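Local atomic coordinates of prepilin (Salmonella typhi, PDB entry 3FHV), a protein that probably assembles into the type IVb pilus of the bacterium, a surface fibre thought to bind the host cystic fibrosis transmembrane conductance regulator. Residues Y31-T34 / K38-D41; T53-P58 / T64-W69. One frame throughout, in Å; residues are numbered along the deposited sequence.

Interaction 1 (Y31-T34 / K38-D41)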
loop_
_atom_site.group_PDB
_atom_site.type_symbol
_atom_site.label_atom_id
_atom_site.label_comp_id
_atom_site.label_asym_id
_atom_site.label_seq_id
_atom_site.Cartn_x
_atom_site.Cartn_y
_atom_site.Cartn_z
ATOM N N TYR A 31 -15.006 -10.580 -17.780
ATOM C CA TYR A 31 -14.907 -9.263 -18.394
ATOM C C TYR A 31 -13.490 -8.728 -18.280
ATOM O O TYR A 31 -12.673 -9.263 -17.535
ATOM C CB TYR A 31 -15.903 -8.287 -17.754
ATOM C CG TYR A 31 -15.665 -7.991 -16.291
ATOM C CD1 TYR A 31 -14.968 -6.850 -15.891
ATOM C CD2 TYR A 31 -16.146 -8.849 -15.303
ATOM C CE1 TYR A 31 -14.758 -6.571 -14.540
ATOM C CE2 TYR A 31 -15.942 -8.582 -13.954
ATOM C CZ TYR A 31 -15.247 -7.446 -13.578
ATOM O OH TYR A 31 -15.034 -7.201 -12.241
ATOM N N ALA A 32 -13.200 -7.672 -19.031
ATOM C CA ALA A 32 -11.871 -7.084 -19.009
ATOM C C ALA A 32 -11.925 -5.599 -19.316
ATOM O O ALA A 32 -12.883 -5.109 -19.928
ATOM C CB ALA A 32 -10.978 -7.791 -20.026
ATOM N N PHE A 33 -10.891 -4.883 -18.887
ATOM C CA PHE A 33 -10.818 -3.456 -19.143
ATOM C C PHE A 33 -10.409 -3.276 -20.602
ATOM O O PHE A 33 -9.600 -4.046 -21.123
ATOM C CB PHE A 33 -9.795 -2.802 -18.205
ATOM C CG PHE A 33 -10.214 -2.805 -16.762
ATOM C CD1 PHE A 33 -11.227 -1.963 -16.316
ATOM C CD2 PHE A 33 -9.610 -3.662 -15.851
ATOM C CE1 PHE A 33 -11.631 -1.976 -14.987
ATOM C CE2 PHE A 33 -10.011 -3.683 -14.522
ATOM C CZ PHE A 33 -11.021 -2.841 -14.088
ATOM N N THR A 34 -10.990 -2.278 -21.261
ATOM C CA THR A 34 -10.681 -2.012 -22.661
ATOM C C THR A 34 -9.927 -0.696 -22.842
ATOM O O THR A 34 -9.626 -0.292 -23.962
ATOM C CB THR A 34 -11.967 -1.973 -23.517
ATOM O OG1 THR A 34 -12.808 -0.904 -23.079
ATOM C CG2 THR A 34 -12.725 -3.284 -23.390
ATOM N N LYS A 38 -10.212 3.776 -17.913
ATOM C CA LYS A 38 -11.164 3.095 -17.036
ATOM C C LYS A 38 -10.496 2.247 -15.969
ATOM O O LYS A 38 -10.909 2.239 -14.812
ATOM C CB LYS A 38 -12.106 2.211 -17.856
ATOM C CG LYS A 38 -13.119 1.449 -17.018
ATOM C CD LYS A 38 -14.020 2.414 -16.256
ATOM C CE LYS A 38 -15.122 1.687 -15.496
ATOM N NZ LYS A 38 -15.990 2.670 -14.790
ATOM N N MET A 39 -9.466 1.514 -16.365
ATOM C CA MET A 39 -8.749 0.656 -15.430
ATOM C C MET A 39 -8.065 1.490 -14.348
ATOM O O MET A 39 -8.057 1.110 -13.167
ATOM C CB MET A 39 -7.711 -0.181 -16.189
ATOM C CG MET A 39 -6.927 -1.150 -15.318
ATOM S SD MET A 39 -5.937 -2.283 -16.310
ATOM C CE MET A 39 -5.681 -3.607 -15.125
ATOM N N THR A 40 -7.499 2.623 -14.759
ATOM C CA THR A 40 -6.804 3.507 -13.830
ATOM C C THR A 40 -7.801 4.162 -12.870
ATOM O O THR A 40 -7.536 4.274 -11.678
ATOM C CB THR A 40 -5.993 4.578 -14.595
ATOM O OG1 THR A 40 -4.968 3.936 -15.371
ATOM C CG2 THR A 40 -5.330 5.560 -13.625
ATOM N N ASP A 41 -8.957 4.574 -13.379
ATOM C CA ASP A 41 -9.964 5.191 -12.517
ATOM C C ASP A 41 -10.463 4.194 -11.463
ATOM O O ASP A 41 -10.632 4.551 -10.296
ATOM C CB ASP A 41 -11.157 5.694 -13.334
ATOM C CG ASP A 41 -12.296 6.158 -12.451
ATOM O OD1 ASP A 41 -12.241 7.301 -11.949
ATOM O OD2 ASP A 41 -13.235 5.363 -12.234
#

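Interaction 2 (T53-P58 / T64-W69)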
loop_
_atom_site.group_PDB
_atom_site.type_symbol
_atom_site.label_atom_id
_atom_site.label_comp_id
_atom_site.label_asym_id
_atom_site.label_seq_id
_atom_site.Cartn_x
_atom_site.Cartn_y
_atom_site.Cartn_z
ATOM N N THR A 53 -0.207 11.243 -7.068
ATOM C CA THR A 53 -1.103 12.377 -7.242
ATOM C C THR A 53 -2.337 11.990 -8.048
ATOM O O THR A 53 -2.236 11.508 -9.179
ATOM C CB THR A 53 -0.373 13.533 -7.936
ATOM O OG1 THR A 53 0.659 14.012 -7.067
ATOM C CG2 THR A 53 -1.332 14.676 -8.256
ATOM N N VAL A 54 -3.498 12.209 -7.446
ATOM C CA VAL A 54 -4.775 11.890 -8.065
ATOM C C VAL A 54 -5.548 13.149 -8.388
ATOM O O VAL A 54 -5.705 14.024 -7.539
ATOM C CB VAL A 54 -5.630 11.026 -7.126
ATOM C CG1 VAL A 54 -7.052 10.916 -7.642
ATOM C CG2 VAL A 54 -5.007 9.661 -7.013
ATOM N N SER A 55 -6.031 13.235 -9.619
ATOM C CA SER A 55 -6.816 14.385 -10.044
ATOM C C SER A 55 -7.888 13.969 -11.049
ATOM O O SER A 55 -8.393 12.839 -11.000
ATOM C CB SER A 55 -5.906 15.481 -10.625
ATOM O OG SER A 55 -5.110 14.996 -11.686
ATOM N N GLY A 56 -8.234 14.871 -11.960
ATOM C CA GLY A 56 -9.277 14.569 -12.920
ATOM C C GLY A 56 -10.611 14.694 -12.203
ATOM O O GLY A 56 -10.844 15.681 -11.507
ATOM N N ASP A 57 -11.479 13.698 -12.348
ATOM C CA ASP A 57 -12.790 13.727 -11.699
ATOM C C ASP A 57 -13.189 12.376 -11.104
ATOM O O ASP A 57 -14.020 11.663 -11.668
ATOM C CB ASP A 57 -13.863 14.172 -12.700
ATOM C CG ASP A 57 -14.413 15.553 -12.399
ATOM O OD1 ASP A 57 -15.353 15.984 -13.108
ATOM O OD2 ASP A 57 -13.907 16.209 -11.459
ATOM N N PRO A 58 -12.609 12.009 -9.950
ATOM C CA PRO A 58 -12.953 10.722 -9.330
ATOM C C PRO A 58 -14.425 10.593 -8.944
ATOM O O PRO A 58 -14.957 9.486 -8.883
ATOM C CB PRO A 58 -12.008 10.646 -8.127
ATOM C CG PRO A 58 -11.727 12.077 -7.810
ATOM C CD PRO A 58 -11.582 12.715 -9.165
ATOM N N THR A 64 -7.626 10.603 -12.762
ATOM C CA THR A 64 -6.366 10.374 -13.449
ATOM C C THR A 64 -5.229 10.330 -12.430
ATOM O O THR A 64 -5.336 10.890 -11.331
ATOM C CB THR A 64 -6.098 11.462 -14.496
ATOM O OG1 THR A 64 -6.353 12.752 -13.926
ATOM C CG2 THR A 64 -6.996 11.255 -15.703
ATOM N N LEU A 65 -4.142 9.668 -12.806
ATOM C CA LEU A 65 -2.987 9.489 -11.927
ATOM C C LEU A 65 -1.770 10.211 -12.489
ATOM O O LEU A 65 -1.564 10.233 -13.699
ATOM C CB LEU A 65 -2.705 7.991 -11.816
ATOM C CG LEU A 65 -1.885 7.473 -10.645
ATOM C CD1 LEU A 65 -2.548 7.874 -9.330
ATOM C CD2 LEU A 65 -1.787 5.960 -10.761
ATOM N N TRP A 66 -0.977 10.819 -11.615
ATOM C CA TRP A 66 0.203 11.556 -12.050
ATOM C C TRP A 66 1.427 11.090 -11.275
ATOM O O TRP A 66 1.308 10.624 -10.142
ATOM C CB TRP A 66 -0.003 13.059 -11.858
ATOM C CG TRP A 66 -1.198 13.599 -12.582
ATOM C CD1 TRP A 66 -2.388 13.978 -12.031
ATOM C CD2 TRP A 66 -1.320 13.820 -13.992
ATOM N NE1 TRP A 66 -3.243 14.421 -13.011
ATOM C CE2 TRP A 66 -2.612 14.334 -14.224
ATOM C CE3 TRP A 66 -0.463 13.632 -15.080
ATOM C CZ2 TRP A 66 -3.066 14.664 -15.499
ATOM C CZ3 TRP A 66 -0.917 13.960 -16.345
ATOM C CH2 TRP A 66 -2.205 14.470 -16.544
ATOM N N ASN A 67 2.603 11.216 -11.881
ATOM C CA ASN A 67 3.831 10.962 -11.151
ATOM C C ASN A 67 4.346 12.237 -10.494
ATOM O O ASN A 67 3.743 13.312 -10.613
ATOM C CB ASN A 67 4.913 10.340 -12.056
ATOM C CG ASN A 67 5.284 11.213 -13.252
ATOM O OD1 ASN A 67 5.350 12.438 -13.156
ATOM N ND2 ASN A 67 5.574 10.565 -14.381
ATOM N N SER A 68 5.452 12.104 -9.777
ATOM C CA SER A 68 6.050 13.235 -9.072
ATOM C C SER A 68 6.378 14.451 -9.927
ATOM O O SER A 68 6.438 15.573 -9.420
ATOM C CB SER A 68 7.322 12.777 -8.362
ATOM O OG SER A 68 7.009 11.850 -7.344
ATOM N N TRP A 69 6.587 14.240 -11.221
ATOM C CA TRP A 69 6.954 15.344 -12.093
ATOM C C TRP A 69 5.829 15.904 -12.950
ATOM O O TRP A 69 6.065 16.750 -13.811
ATOM C CB TRP A 69 8.126 14.904 -12.967
ATOM C CG TRP A 69 9.249 14.382 -12.122
ATOM C CD1 TRP A 69 10.200 15.115 -11.473
ATOM C CD2 TRP A 69 9.479 13.017 -11.761
ATOM N NE1 TRP A 69 11.010 14.289 -10.723
ATOM C CE2 TRP A 69 10.587 12.996 -10.883
ATOM C CE3 TRP A 69 8.855 11.810 -12.092
ATOM C CZ2 TRP A 69 11.086 11.812 -10.333
ATOM C CZ3 TRP A 69 9.351 10.629 -11.543
ATOM C CH2 TRP A 69 10.456 10.642 -10.672
HETATM O O HOH W 1 2.605 14.799 -8.691
HETATM O O HOH W 2 2.836 11.310 -7.739
#

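Interaction 1 (Y31-T34 / K38-D41)
The aromatic ring of Phe33 lies against the side chain and alpha carbon of Met39, which together cover one of its faces. Met39 CA sits 4.0 Å from the centroid of the Phe33 ring and 20° off the ring normal, a CH-pi contact made by the backbone of the helix itself. Next to it, Met39 CB comes within 3.7 Å of Phe33 CG. From there the methionine runs across the ring at about a right angle to the phenylalanine side chain. With its CG anti to the backbone N (chi1 -178°) and the chain extended beyond, it brings Met39 CG to 3.7 Å from Phe33 CD2 and carries the sulfur past the same corner. Met39 SD is 4.8 Å from the Phe33 ring centroid in an oblique Met-aromatic contact, and Met39 CE still touches Phe33 CD2 at 4.0 Å. Lys38 approaches differently: its CG meets Phe33 CD1 at 4.0 Å, at the ring edge and near its plane. A bend at chi2 (61°) then turns the rest of the lysine away, so that aliphatic carbon serves the contact while the ammonium group leaves it.

Around the contact, Phe33 also rests on Met24 and Met25 of helix 8-25, and Met39 on Thr21 and Met25 of that helix and on Val75 and Pro77 of strand 72-78. The loop before helix 36-45 is thus folded back onto the helix, and a long, flexible methionine suits a place where helix, loop and sheet converge. The side chains meet through carbon and sulfur alone, so the attraction rests on dispersion, the burial of apolar surface and weak polarisation of the ring, and it depends on close fit more than on bond direction.

Interaction 2 (T53-P58 / T64-W69)
Ser55 and Thr64 face each other as an antiparallel hydrogen-bonded pair. Ser55 N donates a hydrogen bond to Thr64 O at 3.0 Å, nearly straight at 171°, and Thr64 N donates one to Ser55 O at 2.9 Å. On this face Ser55 OG, set between its backbone N and carbonyl carbon (chi1 56°), makes a weak 3.4 Å bond to Thr64 OG1. The edge of the Trp66 indole reaches the same serine; NE1 of Trp66 points to Ser55 OG, though their modelled separation is too short to be trusted in detail. Farther along, Trp66 N donates to Thr53 O at 2.8 Å, whereas the bond back from Thr53 N to Trp66 O is weak. The methyl CG2 of Thr53 lies 4.0 Å from Trp66 CD1.

These strands form a beta hairpin at one margin of the antiparallel sheet of the pilin, with 53-55 outermost in the chain. The beta-branched Thr53, Val54 and Thr64 suit extended strands, while Gly56, with its positive phi, lets the chain turn a corner. On the other face Val54 CG2 packs 3.8 Å from Leu65 CD1. Leu65 in turn lies on Leu17, Ala49, Met52 and Ile73, and Val54 meets a modified side chain of the bound peptide. One water bridges Thr53 N and Trp66 O; another joins Thr53 OG1 to Asn67 O, and Asn67 OD1 accepts from Trp69 N in an Asx turn.

In the fold
After helix 8-25 the chain enters the loop whose return onto helix 36-45 is interaction 1, a short closure around the start of that helix. The helix ends before strand 53-55 begins, and interaction 2 then closes the hairpin with strand 62-66. The two closures follow in series, neither enclosing nor crossing the other, with centres about 17 Å apart. They meet where Thr40 CG2 packs 4.0 Å from Leu65 CB. Polar ties reinforce the junction: Asp41 OD1 bonds to Ala63 N, and Gln45 NE2 to both Asp41 OD1 and Pro58 O. Helix 36-45 thus joins helix 8-25 to the sheet margin that the hairpin forms.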